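Local coordinates for protein cellulase (Xanthomonas axonopodis pv. citri, PDB 5HOS) that probably hydrolyses internal beta-1,4-glucosidic bonds of cellulose, as an endoglucanase of glycoside hydrolase family 5, at residues M108-V114 / N150-L156. Numbering follows the deposited sequence.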
ATOM      1  N   MET A 108      16.258  -3.334   0.445  1.00 15.71           N
ATOM      2  CA  MET A 108      14.870  -2.991   0.690  1.00 14.74           C
ATOM      3  C   MET A 108      13.920  -4.050   0.136  1.00 16.00           C
ATOM      4  O   MET A 108      14.273  -4.821  -0.773  1.00 16.93           O
ATOM      5  CB  MET A 108      14.543  -1.630   0.071  1.00 15.41           C
ATOM      6  CG  MET A 108      15.365  -0.480   0.631  1.00 15.76           C
ATOM      7  SD  MET A 108      14.965   1.082  -0.158  1.00 20.64           S
ATOM      8  CE  MET A 108      13.625   1.684   0.860  1.00 21.35           C
ATOM      9  N   TYR A 109      12.719  -4.073   0.711  1.00 15.69           N
ATOM     10  CA  TYR A 109      11.582  -4.851   0.218  1.00 15.40           C
ATOM     11  C   TYR A 109      10.738  -3.988  -0.716  1.00 15.64           C
ATOM     12  O   TYR A 109      10.774  -2.760  -0.623  1.00 16.27           O
ATOM     13  CB  TYR A 109      10.704  -5.294   1.390  1.00 15.53           C
ATOM     14  CG  TYR A 109      11.388  -6.179   2.407  1.00 15.92           C
ATOM     15  CD1 TYR A 109      12.051  -5.636   3.502  1.00 17.13           C
ATOM     16  CD2 TYR A 109      11.360  -7.564   2.281  1.00 17.53           C
ATOM     17  CE1 TYR A 109      12.679  -6.444   4.438  1.00 17.74           C
ATOM     18  CE2 TYR A 109      11.985  -8.384   3.213  1.00 17.28           C
ATOM     19  CZ  TYR A 109      12.638  -7.816   4.290  1.00 18.31           C
ATOM     20  OH  TYR A 109      13.257  -8.625   5.227  1.00 20.83           O
ATOM     21  N   VAL A 110       9.970  -4.640  -1.595  1.00 14.90           N
ATOM     22  CA  VAL A 110       9.037  -3.942  -2.492  1.00 15.10           C
ATOM     23  C   VAL A 110       7.655  -4.546  -2.320  1.00 15.89           C
ATOM     24  O   VAL A 110       7.486  -5.757  -2.481  1.00 15.58           O
ATOM     25  CB  VAL A 110       9.450  -4.028  -3.977  1.00 17.07           C
ATOM     26  CG1 VAL A 110       8.397  -3.416  -4.888  1.00 18.57           C
ATOM     27  CG2 VAL A 110      10.767  -3.321  -4.201  1.00 18.46           C
ATOM     28  N   ILE A 111       6.676  -3.696  -2.012  1.00 14.66           N
ATOM     29  CA  ILE A 111       5.274  -4.071  -2.088  1.00 14.87           C
ATOM     30  C   ILE A 111       4.821  -3.752  -3.496  1.00 14.06           C
ATOM     31  O   ILE A 111       4.839  -2.583  -3.897  1.00 14.26           O
ATOM     32  CB  ILE A 111       4.397  -3.280  -1.091  1.00 15.36           C
ATOM     33  CG1 ILE A 111       4.866  -3.494   0.350  1.00 15.43           C
ATOM     34  CG2 ILE A 111       2.917  -3.653  -1.236  1.00 15.81           C
ATOM     35  CD1 ILE A 111       4.401  -2.405   1.306  1.00 15.55           C
ATOM     36  N   VAL A 112       4.425  -4.769  -4.247  1.00 14.72           N
ATOM     37  CA  VAL A 112       3.801  -4.552  -5.544  1.00 14.42           C
ATOM     38  C   VAL A 112       2.338  -4.240  -5.263  1.00 13.83           C
ATOM     39  O   VAL A 112       1.593  -5.115  -4.830  1.00 13.67           O
ATOM     40  CB  VAL A 112       3.928  -5.772  -6.473  1.00 15.24           C
ATOM     41  CG1 VAL A 112       3.217  -5.507  -7.798  1.00 14.90           C
ATOM     42  CG2 VAL A 112       5.394  -6.108  -6.709  1.00 15.21           C
ATOM     43  N   ASP A 113       1.943  -2.990  -5.507  1.00 14.19           N
ATOM     44  CA  ASP A 113       0.595  -2.487  -5.188  1.00 15.28           C
ATOM     45  C   ASP A 113      -0.175  -2.349  -6.488  1.00 14.89           C
ATOM     46  O   ASP A 113       0.093  -1.444  -7.279  1.00 15.83           O
ATOM     47  CB  ASP A 113       0.707  -1.141  -4.424  1.00 15.67           C
ATOM     48  CG  ASP A 113      -0.486  -0.189  -4.642  1.00 16.85           C
ATOM     49  OD1 ASP A 113      -1.641  -0.639  -4.809  1.00 15.07           O
ATOM     50  OD2 ASP A 113      -0.244   1.041  -4.635  1.00 17.23           O
ATOM     51  N   VAL A 114      -1.142  -3.237  -6.694  1.00 15.08           N
ATOM     52  CA  VAL A 114      -2.035  -3.148  -7.847  1.00 16.07           C
ATOM     53  C   VAL A 114      -2.995  -2.005  -7.499  1.00 16.61           C
ATOM     54  O   VAL A 114      -3.908  -2.176  -6.690  1.00 14.98           O
ATOM     55  CB  VAL A 114      -2.779  -4.473  -8.098  1.00 15.72           C
ATOM     56  CG1 VAL A 114      -3.738  -4.344  -9.276  1.00 16.61           C
ATOM     57  CG2 VAL A 114      -1.776  -5.597  -8.347  1.00 15.56           C
ATOM     58  N   ASN A 150      11.553 -13.441  -1.117  1.00 22.66           N
ATOM     59  CA  ASN A 150      11.288 -12.780   0.161  1.00 25.05           C
ATOM     60  C   ASN A 150      11.376 -11.248   0.118  1.00 21.51           C
ATOM     61  O   ASN A 150      10.867 -10.590   1.012  1.00 20.56           O
ATOM     62  CB  ASN A 150      12.192 -13.341   1.256  1.00 30.87           C
ATOM     63  CG  ASN A 150      11.661 -13.058   2.653  1.00 36.38           C
ATOM     64  OD1 ASN A 150      10.517 -13.406   2.984  1.00 40.65           O
ATOM     65  ND2 ASN A 150      12.482 -12.414   3.480  1.00 36.45           N
ATOM     66  N   ALA A 151      11.982 -10.680  -0.921  1.00 17.29           N
ATOM     67  CA  ALA A 151      11.963  -9.218  -1.083  1.00 16.75           C
ATOM     68  C   ALA A 151      10.628  -8.663  -1.556  1.00 16.54           C
ATOM     69  O   ALA A 151      10.421  -7.459  -1.459  1.00 16.00           O
ATOM     70  CB  ALA A 151      13.046  -8.769  -2.042  1.00 17.60           C
ATOM     71  N   VAL A 152       9.748  -9.515  -2.095  1.00 15.44           N
ATOM     72  CA  VAL A 152       8.541  -9.057  -2.779  1.00 14.64           C
ATOM     73  C   VAL A 152       7.309  -9.360  -1.944  1.00 15.00           C
ATOM     74  O   VAL A 152       7.078 -10.508  -1.548  1.00 15.46           O
ATOM     75  CB  VAL A 152       8.407  -9.700  -4.171  1.00 15.35           C
ATOM     76  CG1 VAL A 152       7.239  -9.103  -4.941  1.00 15.56           C
ATOM     77  CG2 VAL A 152       9.697  -9.499  -4.960  1.00 16.45           C
ATOM     78  N   ILE A 153       6.530  -8.312  -1.691  1.00 14.80           N
ATOM     79  CA  ILE A 153       5.297  -8.383  -0.921  1.00 14.76           C
ATOM     80  C   ILE A 153       4.134  -8.099  -1.875  1.00 14.16           C
ATOM     81  O   ILE A 153       4.216  -7.214  -2.737  1.00 14.17           O
ATOM     82  CB  ILE A 153       5.325  -7.370   0.245  1.00 15.36           C
ATOM     83  CG1 ILE A 153       6.486  -7.677   1.204  1.00 15.78           C
ATOM     84  CG2 ILE A 153       3.996  -7.344   1.000  1.00 15.31           C
ATOM     85  CD1 ILE A 153       6.870  -6.510   2.094  1.00 16.35           C
ATOM     86  N   PHE A 154       3.057  -8.858  -1.722  1.00 14.55           N
ATOM     87  CA  PHE A 154       1.910  -8.773  -2.616  1.00 14.83           C
ATOM     88  C   PHE A 154       0.817  -7.871  -2.045  1.00 14.49           C
ATOM     89  O   PHE A 154       0.114  -8.252  -1.123  1.00 15.12           O
ATOM     90  CB  PHE A 154       1.368 -10.183  -2.897  1.00 16.04           C
ATOM     91  CG  PHE A 154       2.344 -11.112  -3.602  1.00 15.88           C
ATOM     92  CD1 PHE A 154       3.408 -10.636  -4.360  1.00 16.28           C
ATOM     93  CD2 PHE A 154       2.153 -12.488  -3.535  1.00 13.15           C
ATOM     94  CE1 PHE A 154       4.259 -11.502  -5.026  1.00 16.48           C
ATOM     95  CE2 PHE A 154       3.007 -13.361  -4.188  1.00 15.64           C
ATOM     96  CZ  PHE A 154       4.064 -12.872  -4.927  1.00 16.42           C
ATOM     97  N   GLY A 155       0.696  -6.664  -2.596  1.00 14.34           N
ATOM     98  CA  GLY A 155      -0.377  -5.723  -2.235  1.00 15.19           C
ATOM     99  C   GLY A 155      -1.584  -5.958  -3.123  1.00 14.96           C
ATOM    100  O   GLY A 155      -1.679  -5.386  -4.207  1.00 14.76           O
ATOM    101  N   LEU A 156      -2.514  -6.791  -2.658  1.00 15.27           N
ATOM    102  CA  LEU A 156      -3.633  -7.278  -3.493  1.00 13.94           C
ATOM    103  C   LEU A 156      -4.361  -6.199  -4.295  1.00 13.74           C
ATOM    104  O   LEU A 156      -4.603  -6.371  -5.487  1.00 14.70           O
ATOM    105  CB  LEU A 156      -4.661  -8.022  -2.648  1.00 13.60           C
ATOM    106  CG  LEU A 156      -4.251  -9.337  -1.985  1.00 14.95           C
ATOM    107  CD1 LEU A 156      -5.472  -9.885  -1.261  1.00 17.05           C
ATOM    108  CD2 LEU A 156      -3.723 -10.329  -3.006  1.00 17.80           C
TER
HETATM  109  O   HOH W   1      -2.256  -2.645  -3.191  1.00 16.69           O
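I153 and Y109, with G155 farther along, give up most surface where the third and fourth strands of the (beta/alpha)8 barrel run side by side; the chain between them includes helix 132-145, making a right-handed beta-alpha-beta crossover. The strands are parallel, 23° apart. I153 bonds to the residues flanking I111: its N gives a hydrogen bond to V110 O at 2.8 Å, and its O takes one from V112 N at 2.9 Å. On the barrel-interior face, I111 CG1 lies across the branch point of I153, 3.9 Å from its CB. With chi1 at -61°, I153 CG1 sits beside its own backbone N, carrying CD1 back toward the start of the strand, 4.1 Å from Y109 CB. The Y109 ring meets N150 edge-on: the backbone O of N150 lies in the ring plane, 3.3 Å from Y109 CE2, while its side-chain amide stands almost perpendicular to the ring and bonds R223 through OD1. The outer face, lined by V110, V112 and V152, packs against helix 90-105. Toward the C-terminal end, G155 brings bare backbone against I111 CG2 and gives its N to V112 O. D113 OD2 is hydrogen-bonded to H115 ND1, and a water lies between D113 OD1 (2.6 Å) and G155 O (3.0 Å, a weak bond).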